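PDB 2WPX: ORF14 from Streptomyces clavuligerus, which is a tandem GCN5-related N-acetyltransferase of the clavulanic acid pathway that binds acetyl-CoA and probably transfers an acyl group. Local coordinates for residues L27-A31 with Q89-P94; A123-L129 with Y325-W331; H158-D164 with R300-N306. One frame throughout, in Å; residues are numbered along the deposited sequence.

Contact 1 of 3, residues L27-A31 with Q89-P94; sequences LMALA and QLLVHP. With ACO (acetyl coenzyme *a), chain C.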
loop_
_atom_site.group_PDB
_atom_site.type_symbol
_atom_site.label_atom_id
_atom_site.label_comp_id
_atom_site.label_asym_id
_atom_site.label_seq_id
_atom_site.Cartn_x
_atom_site.Cartn_y
_atom_site.Cartn_z
ATOM N N LEU A 27 4.571 -18.850 -6.210
ATOM C CA LEU A 27 4.098 -18.129 -7.364
ATOM C C LEU A 27 4.489 -16.658 -7.249
ATOM O O LEU A 27 4.894 -16.032 -8.238
ATOM C CB LEU A 27 2.589 -18.226 -7.407
ATOM C CG LEU A 27 1.847 -17.369 -8.438
ATOM C CD1 LEU A 27 2.127 -17.994 -9.783
ATOM C CD2 LEU A 27 0.343 -17.308 -8.146
ATOM N N MET A 28 4.331 -16.078 -6.061
ATOM C CA MET A 28 4.612 -14.663 -5.905
ATOM C C MET A 28 6.112 -14.379 -6.034
ATOM O O MET A 28 6.510 -13.471 -6.782
ATOM C CB MET A 28 4.020 -14.074 -4.604
ATOM C CG MET A 28 2.522 -13.844 -4.685
ATOM S SD MET A 28 1.882 -13.134 -3.160
ATOM C CE MET A 28 2.243 -14.448 -1.996
ATOM N N ALA A 29 6.927 -15.117 -5.287
ATOM C CA ALA A 29 8.390 -14.974 -5.361
ATOM C C ALA A 29 8.891 -15.058 -6.807
ATOM O O ALA A 29 9.762 -14.276 -7.234
ATOM C CB ALA A 29 9.057 -16.068 -4.517
ATOM N N LEU A 30 8.353 -16.003 -7.573
ATOM C CA LEU A 30 8.746 -16.134 -8.979
ATOM C C LEU A 30 8.232 -15.004 -9.859
ATOM O O LEU A 30 8.994 -14.495 -10.673
ATOM C CB LEU A 30 8.385 -17.511 -9.517
ATOM C CG LEU A 30 8.818 -18.086 -10.865
ATOM C CD1 LEU A 30 8.038 -17.435 -11.991
ATOM C CD2 LEU A 30 10.334 -18.030 -11.156
ATOM N N ALA A 31 6.977 -14.589 -9.717
ATOM C CA ALA A 31 6.465 -13.476 -10.571
ATOM C C ALA A 31 7.170 -12.163 -10.246
ATOM O O ALA A 31 7.307 -11.318 -11.126
ATOM C CB ALA A 31 4.914 -13.264 -10.473
ATOM N N GLN A 89 -5.286 -8.722 -5.659
ATOM C CA GLN A 89 -4.332 -9.522 -6.376
ATOM C C GLN A 89 -4.978 -10.258 -7.524
ATOM O O GLN A 89 -5.982 -10.954 -7.334
ATOM C CB GLN A 89 -3.563 -10.514 -5.459
ATOM C CG GLN A 89 -2.545 -11.375 -6.209
ATOM C CD GLN A 89 -1.850 -12.414 -5.309
ATOM O OE1 GLN A 89 -0.652 -12.295 -4.986
ATOM N NE2 GLN A 89 -2.593 -13.414 -4.885
ATOM N N LEU A 90 -4.397 -10.113 -8.711
ATOM C CA LEU A 90 -4.746 -10.971 -9.836
ATOM C C LEU A 90 -3.434 -11.309 -10.565
ATOM O O LEU A 90 -2.901 -10.495 -11.306
ATOM C CB LEU A 90 -5.757 -10.260 -10.778
ATOM C CG LEU A 90 -6.466 -11.158 -11.801
ATOM C CD1 LEU A 90 -7.772 -10.558 -12.264
ATOM C CD2 LEU A 90 -5.535 -11.524 -13.036
ATOM N N LEU A 91 -2.933 -12.522 -10.386
ATOM C CA LEU A 91 -1.576 -12.870 -10.786
ATOM C C LEU A 91 -1.528 -14.230 -11.546
ATOM O O LEU A 91 -2.162 -15.221 -11.146
ATOM C CB LEU A 91 -0.699 -12.918 -9.523
ATOM C CG LEU A 91 0.825 -13.119 -9.573
ATOM C CD1 LEU A 91 1.460 -12.993 -8.231
ATOM C CD2 LEU A 91 1.093 -14.511 -10.028
ATOM N N VAL A 92 -0.812 -14.265 -12.660
ATOM C CA VAL A 92 -0.736 -15.472 -13.472
ATOM C C VAL A 92 0.753 -15.831 -13.538
ATOM O O VAL A 92 1.605 -14.941 -13.677
ATOM C CB VAL A 92 -1.387 -15.219 -14.859
ATOM C CG1 VAL A 92 -1.122 -16.336 -15.851
ATOM C CG2 VAL A 92 -2.892 -15.052 -14.728
ATOM N N HIS A 93 1.056 -17.100 -13.305
ATOM C CA HIS A 93 2.426 -17.617 -13.355
ATOM C C HIS A 93 3.084 -17.170 -14.675
ATOM O O HIS A 93 2.547 -17.412 -15.776
ATOM C CB HIS A 93 2.391 -19.163 -13.197
ATOM C CG HIS A 93 3.740 -19.851 -13.262
ATOM N ND1 HIS A 93 4.146 -20.780 -12.312
ATOM C CD2 HIS A 93 4.724 -19.825 -14.201
ATOM C CE1 HIS A 93 5.347 -21.243 -12.628
ATOM N NE2 HIS A 93 5.713 -20.687 -13.776
ATOM N N PRO A 94 4.257 -16.527 -14.571
ATOM C CA PRO A 94 5.015 -15.912 -15.660
ATOM C C PRO A 94 5.251 -16.865 -16.790
ATOM O O PRO A 94 5.489 -16.397 -17.915
ATOM C CB PRO A 94 6.387 -15.570 -15.044
ATOM C CG PRO A 94 6.384 -16.156 -13.691
ATOM C CD PRO A 94 4.936 -16.355 -13.282
HETATM N N1A ACO C . 0.646 -7.337 -23.657
HETATM C C2A ACO C . -0.372 -6.960 -24.416
HETATM N N3A ACO C . -1.634 -7.405 -24.264
HETATM C C4A ACO C . -1.918 -8.253 -23.275
HETATM C C5A ACO C . -0.877 -8.655 -22.455
HETATM C C6A ACO C . 0.415 -8.191 -22.655
HETATM N N6A ACO C . 1.398 -8.587 -21.850
HETATM N N7A ACO C . -1.373 -9.508 -21.564
HETATM C C8A ACO C . -2.684 -9.596 -21.774
HETATM N N9A ACO C . -3.012 -8.853 -22.807
HETATM C C1B ACO C . -4.417 -8.798 -23.263
HETATM C C2B ACO C . -4.723 -9.471 -24.602
HETATM O O2B ACO C . -5.951 -8.936 -25.082
HETATM C C3B ACO C . -4.968 -10.871 -24.160
HETATM O O3B ACO C . -5.899 -11.548 -24.982
HETATM P P3B ACO C . -5.310 -12.474 -26.145
HETATM O O7A ACO C . -6.357 -13.361 -27.032
HETATM O O8A ACO C . -3.960 -11.986 -26.725
HETATM O O9A ACO C . -5.765 -11.350 -27.034
HETATM C C4B ACO C . -5.783 -10.700 -22.867
HETATM O O4B ACO C . -5.306 -9.471 -22.264
HETATM C C5B ACO C . -5.123 -12.043 -22.480
HETATM O O5B ACO C . -5.265 -12.270 -21.217
HETATM P P1A ACO C . -4.951 -13.640 -20.646
HETATM O O1A ACO C . -6.274 -14.061 -19.848
HETATM O O2A ACO C . -4.355 -14.706 -21.558
HETATM O O3A ACO C . -3.707 -13.164 -19.829
HETATM P P2A ACO C . -2.779 -13.609 -18.649
HETATM O O4A ACO C . -1.368 -13.623 -19.337
HETATM O O5A ACO C . -3.057 -14.937 -18.045
HETATM O O6A ACO C . -2.827 -12.219 -17.756
HETATM C CBP ACO C . -1.747 -10.411 -16.537
HETATM C CCP ACO C . -2.266 -11.863 -16.483
HETATM C CDP ACO C . -2.311 -10.307 -17.943
HETATM C CEP ACO C . -2.684 -10.089 -15.431
HETATM C CAP ACO C . -0.330 -10.984 -16.273
HETATM O OAP ACO C . 0.554 -10.172 -16.977
HETATM C C9P ACO C . 0.064 -10.841 -14.786
HETATM O O9P ACO C . -0.206 -11.721 -13.980
HETATM N N8P ACO C . 0.885 -9.830 -14.498
HETATM C C7P ACO C . 1.338 -9.541 -13.123
HETATM C C6P ACO C . 0.066 -9.250 -12.338
HETATM C C5P ACO C . -0.692 -8.005 -12.772
HETATM O O5P ACO C . -0.131 -6.990 -13.153
HETATM N N4P ACO C . -1.981 -8.100 -12.665
HETATM C C3P ACO C . -2.817 -6.932 -12.850
HETATM C C2P ACO C . -3.802 -7.116 -13.983
HETATM S S1P ACO C . -4.678 -5.535 -13.952
HETATM C C ACO C . -6.175 -6.074 -13.328
HETATM O O ACO C . -6.217 -7.169 -12.765
HETATM C CH3 ACO C . -7.383 -5.166 -13.561
#

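Contact 2 of 3, residues A123-L129 with Y325-W331; sequences ATVVESL and YDRWVFW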
loop_
_atom_site.group_PDB
_atom_site.type_symbol
_atom_site.label_atom_id
_atom_site.label_comp_id
_atom_site.label_asym_id
_atom_site.label_seq_id
_atom_site.Cartn_x
_atom_site.Cartn_y
_atom_site.Cartn_z
ATOM N N ALA A 123 -9.488 -1.644 -9.222
ATOM C CA ALA A 123 -8.180 -2.176 -9.405
ATOM C C ALA A 123 -7.140 -1.076 -9.503
ATOM O O ALA A 123 -7.403 -0.012 -10.063
ATOM C CB ALA A 123 -8.164 -3.049 -10.703
ATOM N N THR A 124 -5.970 -1.342 -8.953
ATOM C CA THR A 124 -4.809 -0.523 -9.165
ATOM C C THR A 124 -3.847 -1.172 -10.204
ATOM O O THR A 124 -3.416 -2.315 -10.056
ATOM C CB THR A 124 -4.069 -0.284 -7.886
ATOM O OG1 THR A 124 -4.987 0.228 -6.920
ATOM C CG2 THR A 124 -3.015 0.743 -8.105
ATOM N N VAL A 125 -3.514 -0.426 -11.246
ATOM C CA VAL A 125 -2.749 -0.988 -12.318
ATOM C C VAL A 125 -1.443 -0.274 -12.381
ATOM O O VAL A 125 -1.384 0.970 -12.279
ATOM C CB VAL A 125 -3.480 -0.828 -13.657
ATOM C CG1 VAL A 125 -2.628 -1.420 -14.759
ATOM C CG2 VAL A 125 -4.910 -1.472 -13.575
ATOM N N VAL A 126 -0.364 -1.022 -12.558
ATOM C CA VAL A 126 0.901 -0.359 -12.728
ATOM C C VAL A 126 1.253 0.122 -14.156
ATOM O O VAL A 126 1.330 -0.672 -15.096
ATOM C CB VAL A 126 1.998 -1.213 -12.222
ATOM C CG1 VAL A 126 3.358 -0.493 -12.523
ATOM C CG2 VAL A 126 1.738 -1.495 -10.716
ATOM N N GLU A 127 1.529 1.414 -14.300
ATOM C CA GLU A 127 1.701 2.012 -15.597
ATOM C C GLU A 127 2.928 2.881 -15.556
ATOM O O GLU A 127 3.530 3.003 -14.503
ATOM C CB GLU A 127 0.439 2.801 -16.020
ATOM C CG GLU A 127 -0.843 1.907 -16.042
ATOM C CD GLU A 127 -1.918 2.534 -16.878
ATOM O OE1 GLU A 127 -1.554 2.972 -17.995
ATOM O OE2 GLU A 127 -3.098 2.640 -16.409
ATOM N N SER A 128 3.326 3.423 -16.714
ATOM C CA SER A 128 4.438 4.367 -16.817
ATOM C C SER A 128 4.141 5.818 -16.467
ATOM O O SER A 128 3.060 6.332 -16.654
ATOM C CB SER A 128 5.048 4.369 -18.218
ATOM O OG SER A 128 5.185 3.050 -18.696
ATOM N N LEU A 129 5.184 6.472 -15.992
ATOM C CA LEU A 129 5.169 7.903 -15.771
ATOM C C LEU A 129 5.554 8.610 -17.033
ATOM O O LEU A 129 6.255 8.076 -17.843
ATOM C CB LEU A 129 6.177 8.230 -14.692
ATOM C CG LEU A 129 5.703 7.702 -13.358
ATOM C CD1 LEU A 129 6.896 7.696 -12.469
ATOM C CD2 LEU A 129 4.553 8.588 -12.787
ATOM N N TYR A 325 9.228 6.593 -9.974
ATOM C CA TYR A 325 9.602 5.431 -10.742
ATOM C C TYR A 325 8.471 4.869 -11.631
ATOM O O TYR A 325 8.689 4.652 -12.809
ATOM C CB TYR A 325 10.090 4.352 -9.807
ATOM C CG TYR A 325 10.848 3.332 -10.558
ATOM C CD1 TYR A 325 12.199 3.538 -10.874
ATOM C CD2 TYR A 325 10.239 2.154 -10.970
ATOM C CE1 TYR A 325 12.915 2.602 -11.578
ATOM C CE2 TYR A 325 10.956 1.199 -11.665
ATOM C CZ TYR A 325 12.291 1.434 -11.969
ATOM O OH TYR A 325 13.019 0.475 -12.668
ATOM N N ASP A 326 7.280 4.623 -11.071
ATOM C CA ASP A 326 6.145 4.162 -11.859
ATOM C C ASP A 326 4.830 4.769 -11.343
ATOM O O ASP A 326 4.815 5.491 -10.329
ATOM C CB ASP A 326 6.105 2.644 -11.917
ATOM C CG ASP A 326 6.095 2.035 -10.542
ATOM O OD1 ASP A 326 6.588 0.898 -10.363
ATOM O OD2 ASP A 326 5.616 2.704 -9.603
ATOM N N ARG A 327 3.732 4.472 -12.042
ATOM C CA ARG A 327 2.459 5.158 -11.834
ATOM C C ARG A 327 1.383 4.152 -11.391
ATOM O O ARG A 327 1.307 3.038 -11.937
ATOM C CB ARG A 327 2.016 5.820 -13.128
ATOM C CG ARG A 327 0.823 6.763 -12.962
ATOM C CD ARG A 327 0.539 7.572 -14.234
ATOM N NE ARG A 327 -0.448 8.635 -14.034
ATOM C CZ ARG A 327 -1.521 8.827 -14.802
ATOM N NH1 ARG A 327 -1.759 8.033 -15.843
ATOM N NH2 ARG A 327 -2.361 9.824 -14.545
ATOM N N TRP A 328 0.563 4.535 -10.405
ATOM C CA TRP A 328 -0.446 3.627 -9.855
ATOM C C TRP A 328 -1.816 4.084 -10.314
ATOM O O TRP A 328 -2.350 5.006 -9.729
ATOM C CB TRP A 328 -0.386 3.647 -8.315
ATOM C CG TRP A 328 0.688 2.822 -7.773
ATOM C CD1 TRP A 328 1.615 2.136 -8.484
ATOM C CD2 TRP A 328 1.001 2.602 -6.378
ATOM N NE1 TRP A 328 2.479 1.475 -7.628
ATOM C CE2 TRP A 328 2.106 1.719 -6.333
ATOM C CE3 TRP A 328 0.443 3.051 -5.164
ATOM C CZ2 TRP A 328 2.682 1.269 -5.096
ATOM C CZ3 TRP A 328 1.005 2.584 -3.936
ATOM C CH2 TRP A 328 2.093 1.703 -3.916
ATOM N N VAL A 329 -2.364 3.478 -11.370
ATOM C CA VAL A 329 -3.547 4.004 -12.044
ATOM C C VAL A 329 -4.827 3.238 -11.629
ATOM O O VAL A 329 -4.833 1.996 -11.617
ATOM C CB VAL A 329 -3.418 3.943 -13.583
ATOM C CG1 VAL A 329 -4.560 4.719 -14.218
ATOM C CG2 VAL A 329 -2.103 4.434 -14.048
ATOM N N PHE A 330 -5.887 3.975 -11.279
ATOM C CA PHE A 330 -7.108 3.360 -10.753
ATOM C C PHE A 330 -8.059 3.029 -11.861
ATOM O O PHE A 330 -8.390 3.889 -12.707
ATOM C CB PHE A 330 -7.749 4.231 -9.667
ATOM C CG PHE A 330 -6.784 4.580 -8.577
ATOM C CD1 PHE A 330 -6.363 3.619 -7.675
ATOM C CD2 PHE A 330 -6.205 5.853 -8.510
ATOM C CE1 PHE A 330 -5.385 3.933 -6.685
ATOM C CE2 PHE A 330 -5.241 6.160 -7.545
ATOM C CZ PHE A 330 -4.840 5.206 -6.633
ATOM N N TRP A 331 -8.457 1.761 -11.915
ATOM C CA TRP A 331 -9.369 1.306 -12.957
ATOM C C TRP A 331 -10.599 0.740 -12.298
ATOM O O TRP A 331 -10.551 0.306 -11.147
ATOM C CB TRP A 331 -8.736 0.219 -13.831
ATOM C CG TRP A 331 -7.566 0.598 -14.826
ATOM C CD1 TRP A 331 -6.336 1.051 -14.510
ATOM C CD2 TRP A 331 -7.577 0.467 -16.240
ATOM N NE1 TRP A 331 -5.551 1.186 -15.628
ATOM C CE2 TRP A 331 -6.302 0.859 -16.714
ATOM C CE3 TRP A 331 -8.555 0.081 -17.169
ATOM C CZ2 TRP A 331 -5.956 0.843 -18.077
ATOM C CZ3 TRP A 331 -8.215 0.062 -18.519
ATOM C CH2 TRP A 331 -6.923 0.454 -18.958
HETATM O O HOH W 1 0.306 6.438 -17.463
HETATM O O HOH W 2 7.334 5.188 -15.197
#

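Contact 3 of 3, residues H158-D164 with R300-N306; sequences HQWLDLD and RLVETAN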
loop_
_atom_site.group_PDB
_atom_site.type_symbol
_atom_site.label_atom_id
_atom_site.label_comp_id
_atom_site.label_asym_id
_atom_site.label_seq_id
_atom_site.Cartn_x
_atom_site.Cartn_y
_atom_site.Cartn_z
ATOM N N HIS A 158 4.546 6.714 -7.626
ATOM C CA HIS A 158 5.219 5.776 -6.749
ATOM C C HIS A 158 6.702 6.038 -6.797
ATOM O O HIS A 158 7.271 6.010 -7.874
ATOM C CB HIS A 158 4.874 4.343 -7.157
ATOM C CG HIS A 158 5.453 3.311 -6.255
ATOM N ND1 HIS A 158 6.029 2.161 -6.730
ATOM C CD2 HIS A 158 5.555 3.248 -4.902
ATOM C CE1 HIS A 158 6.476 1.429 -5.720
ATOM N NE2 HIS A 158 6.188 2.060 -4.595
ATOM N N GLN A 159 7.332 6.332 -5.661
ATOM C CA GLN A 159 8.680 6.896 -5.716
ATOM C C GLN A 159 9.705 6.077 -4.946
ATOM O O GLN A 159 9.349 5.394 -4.008
ATOM C CB GLN A 159 8.645 8.293 -5.087
ATOM C CG GLN A 159 7.822 9.358 -5.836
ATOM C CD GLN A 159 7.241 10.370 -4.842
ATOM O OE1 GLN A 159 7.969 11.217 -4.340
ATOM N NE2 GLN A 159 5.944 10.245 -4.515
ATOM N N TRP A 160 10.977 6.162 -5.316
ATOM C CA TRP A 160 12.003 5.433 -4.599
ATOM C C TRP A 160 13.122 6.347 -4.157
ATOM O O TRP A 160 13.517 7.259 -4.863
ATOM C CB TRP A 160 12.607 4.266 -5.434
ATOM C CG TRP A 160 11.669 3.054 -5.557
ATOM C CD1 TRP A 160 10.825 2.801 -6.586
ATOM C CD2 TRP A 160 11.472 1.991 -4.604
ATOM N NE1 TRP A 160 10.112 1.660 -6.348
ATOM C CE2 TRP A 160 10.499 1.127 -5.147
ATOM C CE3 TRP A 160 12.044 1.672 -3.362
ATOM C CZ2 TRP A 160 10.083 -0.032 -4.496
ATOM C CZ3 TRP A 160 11.627 0.556 -2.716
ATOM C CH2 TRP A 160 10.670 -0.313 -3.294
ATOM N N LEU A 161 13.589 6.101 -2.944
ATOM C CA LEU A 161 14.796 6.704 -2.441
ATOM C C LEU A 161 15.797 5.600 -2.165
ATOM O O LEU A 161 15.518 4.656 -1.430
ATOM C CB LEU A 161 14.509 7.449 -1.158
ATOM C CG LEU A 161 15.750 7.923 -0.355
ATOM C CD1 LEU A 161 16.627 8.940 -1.129
ATOM C CD2 LEU A 161 15.326 8.451 1.032
ATOM N N ASP A 162 16.961 5.728 -2.770
ATOM C CA ASP A 162 18.025 4.810 -2.580
ATOM C C ASP A 162 19.149 5.544 -1.873
ATOM O O ASP A 162 19.900 6.321 -2.474
ATOM C CB ASP A 162 18.480 4.343 -3.940
ATOM C CG ASP A 162 19.661 3.436 -3.896
ATOM O OD1 ASP A 162 20.414 3.367 -2.894
ATOM O OD2 ASP A 162 19.855 2.785 -4.931
ATOM N N LEU A 163 19.273 5.257 -0.591
ATOM C CA LEU A 163 20.261 5.868 0.251
ATOM C C LEU A 163 21.712 5.654 -0.206
ATOM O O LEU A 163 22.577 6.395 0.229
ATOM C CB LEU A 163 20.082 5.380 1.684
ATOM C CG LEU A 163 19.025 6.074 2.550
ATOM C CD1 LEU A 163 17.806 6.342 1.766
ATOM C CD2 LEU A 163 18.707 5.120 3.706
ATOM N N ASP A 164 21.986 4.641 -1.026
ATOM C CA ASP A 164 23.331 4.488 -1.608
ATOM C C ASP A 164 23.562 5.444 -2.767
ATOM O O ASP A 164 24.671 5.575 -3.263
ATOM C CB ASP A 164 23.572 3.082 -2.173
ATOM C CG ASP A 164 23.838 2.051 -1.106
ATOM O OD1 ASP A 164 23.586 0.851 -1.408
ATOM O OD2 ASP A 164 24.251 2.425 0.020
ATOM N N ARG A 300 18.013 0.809 3.030
ATOM C CA ARG A 300 18.819 1.394 1.977
ATOM C C ARG A 300 17.825 1.880 0.956
ATOM O O ARG A 300 18.065 2.908 0.268
ATOM C CB ARG A 300 19.704 0.300 1.388
ATOM C CG ARG A 300 21.210 0.365 1.612
ATOM C CD ARG A 300 21.728 0.963 2.915
ATOM N NE ARG A 300 22.823 1.881 2.600
ATOM C CZ ARG A 300 22.911 3.134 3.061
ATOM N NH1 ARG A 300 22.006 3.600 3.928
ATOM N NH2 ARG A 300 23.923 3.916 2.686
ATOM N N LEU A 301 16.703 1.139 0.843
ATOM C CA LEU A 301 15.687 1.460 -0.183
ATOM C C LEU A 301 14.334 1.754 0.399
ATOM O O LEU A 301 13.730 0.912 1.105
ATOM C CB LEU A 301 15.560 0.346 -1.236
ATOM C CG LEU A 301 16.816 -0.071 -2.021
ATOM C CD1 LEU A 301 16.596 -1.447 -2.737
ATOM C CD2 LEU A 301 17.121 0.969 -3.051
ATOM N N VAL A 302 13.824 2.951 0.121
ATOM C CA VAL A 302 12.620 3.392 0.778
ATOM C C VAL A 302 11.629 3.776 -0.292
ATOM O O VAL A 302 11.954 4.484 -1.239
ATOM C CB VAL A 302 12.908 4.573 1.716
ATOM C CG1 VAL A 302 11.621 5.014 2.436
ATOM C CG2 VAL A 302 13.980 4.200 2.696
ATOM N N GLU A 303 10.429 3.243 -0.213
ATOM C CA GLU A 303 9.432 3.590 -1.200
ATOM C C GLU A 303 8.307 4.411 -0.547
ATOM O O GLU A 303 8.062 4.327 0.684
ATOM C CB GLU A 303 8.857 2.321 -1.854
ATOM C CG GLU A 303 7.851 1.598 -0.984
ATOM C CD GLU A 303 7.328 0.306 -1.640
ATOM O OE1 GLU A 303 6.516 0.393 -2.576
ATOM O OE2 GLU A 303 7.739 -0.788 -1.208
ATOM N N THR A 304 7.623 5.193 -1.379
ATOM C CA THR A 304 6.463 5.919 -0.942
ATOM C C THR A 304 5.553 6.207 -2.160
ATOM O O THR A 304 5.961 5.918 -3.307
ATOM C CB THR A 304 6.900 7.263 -0.269
ATOM O OG1 THR A 304 5.860 7.753 0.599
ATOM C CG2 THR A 304 7.293 8.313 -1.335
ATOM N N ALA A 305 4.353 6.763 -1.920
ATOM C CA ALA A 305 3.439 7.098 -3.012
ATOM C C ALA A 305 2.561 8.261 -2.641
ATOM O O ALA A 305 1.971 8.278 -1.563
ATOM C CB ALA A 305 2.519 5.888 -3.378
ATOM N N ASN A 306 2.452 9.201 -3.570
ATOM C CA ASN A 306 1.551 10.342 -3.456
ATOM C C ASN A 306 0.566 10.374 -4.579
ATOM O O ASN A 306 0.892 10.012 -5.717
ATOM C CB ASN A 306 2.351 11.612 -3.553
ATOM C CG ASN A 306 3.246 11.757 -2.419
ATOM O OD1 ASN A 306 4.470 11.663 -2.543
ATOM N ND2 ASN A 306 2.650 11.963 -1.247
HETATM O O HOH W 3 23.271 6.787 2.872
#

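Contact 1 of 3, residues L27-A31 with Q89-P94
L27, M28 and A31 of helix 18-33 pack on L91 in an apolar helix-on-strand contact, on the flank of the acetyl-CoA site of an N-terminal GNAT fold. The short segments of helix 27-31 and strand 89-92 cross at 73°, with their axes 9.5 Å apart at closest approach. L91 is at the centre of the contact. Its fully extended side chain, with CG anti to the backbone N (chi1 -174°), sends both methyls toward the helix. L27 meets it tip to tip, CG to CD2 at 3.4 Å. M28 lies across it at about a right angle, its CG 3.8 Å from L91 CD1, and A31 CB closes over the same two methyls. Past the strand end, L27 CD1 rests 3.6 Å from H93 CB, and A31 CB comes within 4.2 Å of P94 CD. No hydrogen bond joins the segments; strand 69-79, on the neighbouring side, supplies backbone bonds to Q89, L91 and H93. At L90-V92 the edge facing away from strand 69-79 is taken by the pantetheine arm, which runs along it like an extra strand, as in other GNAT enzymes. L90 O accepts from N4P of the acetyl-CoA, while the backbone N atoms of R98, G100, G102 and R103 also bind the cofactor. Two positions along from L90 O, V92 N donates to O9P of the acetyl-CoA at 2.9 Å.

Contact 2 of 3, residues A123-L129 with Y325-W331
E127 leans across V329 to reach W331, on one face of an antiparallel strand pair that joins the two GNAT folds: strand 323-334, from the C-terminal half, lies beside strand 120-127 of the N-terminal half. With CG anti to the carbonyl carbon (chi1 -58°) and the chain extended beyond it, the glutamate runs over the valine at about a right angle. Its CB lies 3.6 Å from V329 CG2, and CG and CD continue over that same methyl. At the tip, OE2 takes the indole N-H of W331, NE1 to OE2 3.0 Å, on the anti side of the carboxylate and 31° out of its plane, though nearly in the plane of the ring. R150 adds a salt bridge to OE2, so this oxygen has two donors. Beneath, six backbone bonds link A123 with W331, V125 with V329, and E127 with R327. The regular pairing ends near a classic beta bulge, where Y325 and D326 both face H158 of the next strand. There the L129 side chain reaches the opposite strand, its CD2 3.8 Å from R327 CB. A water accepts from L129 N and donates to Y325 O at 2.8 Å.

Contact 3 of 3, residues H158-D164 with R300-N306
H158 NE2 donates to E303 OE1 at 2.6 Å, the shortest polar bond between the two strands. The carboxylate oxygen is met on its anti side and lies near the imidazole plane, although the two flat groups are turned 45° apart. H158 ND1 is bonded in turn to D326 and the ring stacks on W328, which together fix its rotation; two flanking carboxylates would probably favour a positively charged imidazole. E303 is aimed by its first torsion (chi1 77°), which sets CG between the backbone N and the carbonyl carbon, and the chain then runs alongside W160. Its CB sits over the indole face, 3.4 Å from the centroid of the six-membered ring of W160, a CH-pi contact. The Q159 face is different: Q159 NE2 reaches N306 OD1 at 2.8 Å, with the acceptor nearly in the donor amide plane, and also bonds T157 O. T304 OG1 is taken up by Q266 O. Toward the outer end, D164 OD2 forms a salt bridge with R300 NE at 3.0 Å, its hydrogen bonds weak in angle, while L163 CB lies over one face of the guanidinium. D162 OD1 accepts from D164 N, making an Asx turn as the strand finishes. Paired Q159-T304 and L161-V302 backbone bonds run between, in an antiparallel ladder joining strands 149-162 and 301-307 of different GNAT folds, an order consistent with the two halves exchanging strands.

In the fold
Contact 1 belongs to the N-terminal fold alone and flanks the cofactor, whereas contacts 2 and 3 tie the two halves together. Strand 84-92 of contact 1 neighbours strand 120-127 of contact 2, and strands 323-334 and 149-162 are adjacent in turn, so contacts 2 and 3 touch, chiefly through H158; their centres lie about 16 Å apart. All three mix buried with partly exposed residues, contact 3 having the most buried ones. Contact 1 has no hydrogen bond between its segments and is mainly apolar, while the backbone of L90 and V92 bonds acetyl-CoA. The other two are hydrogen-bonded ladders dressed with carboxylates, which meet an indole in contact 2 and an imidazole in contact 3, among other partners.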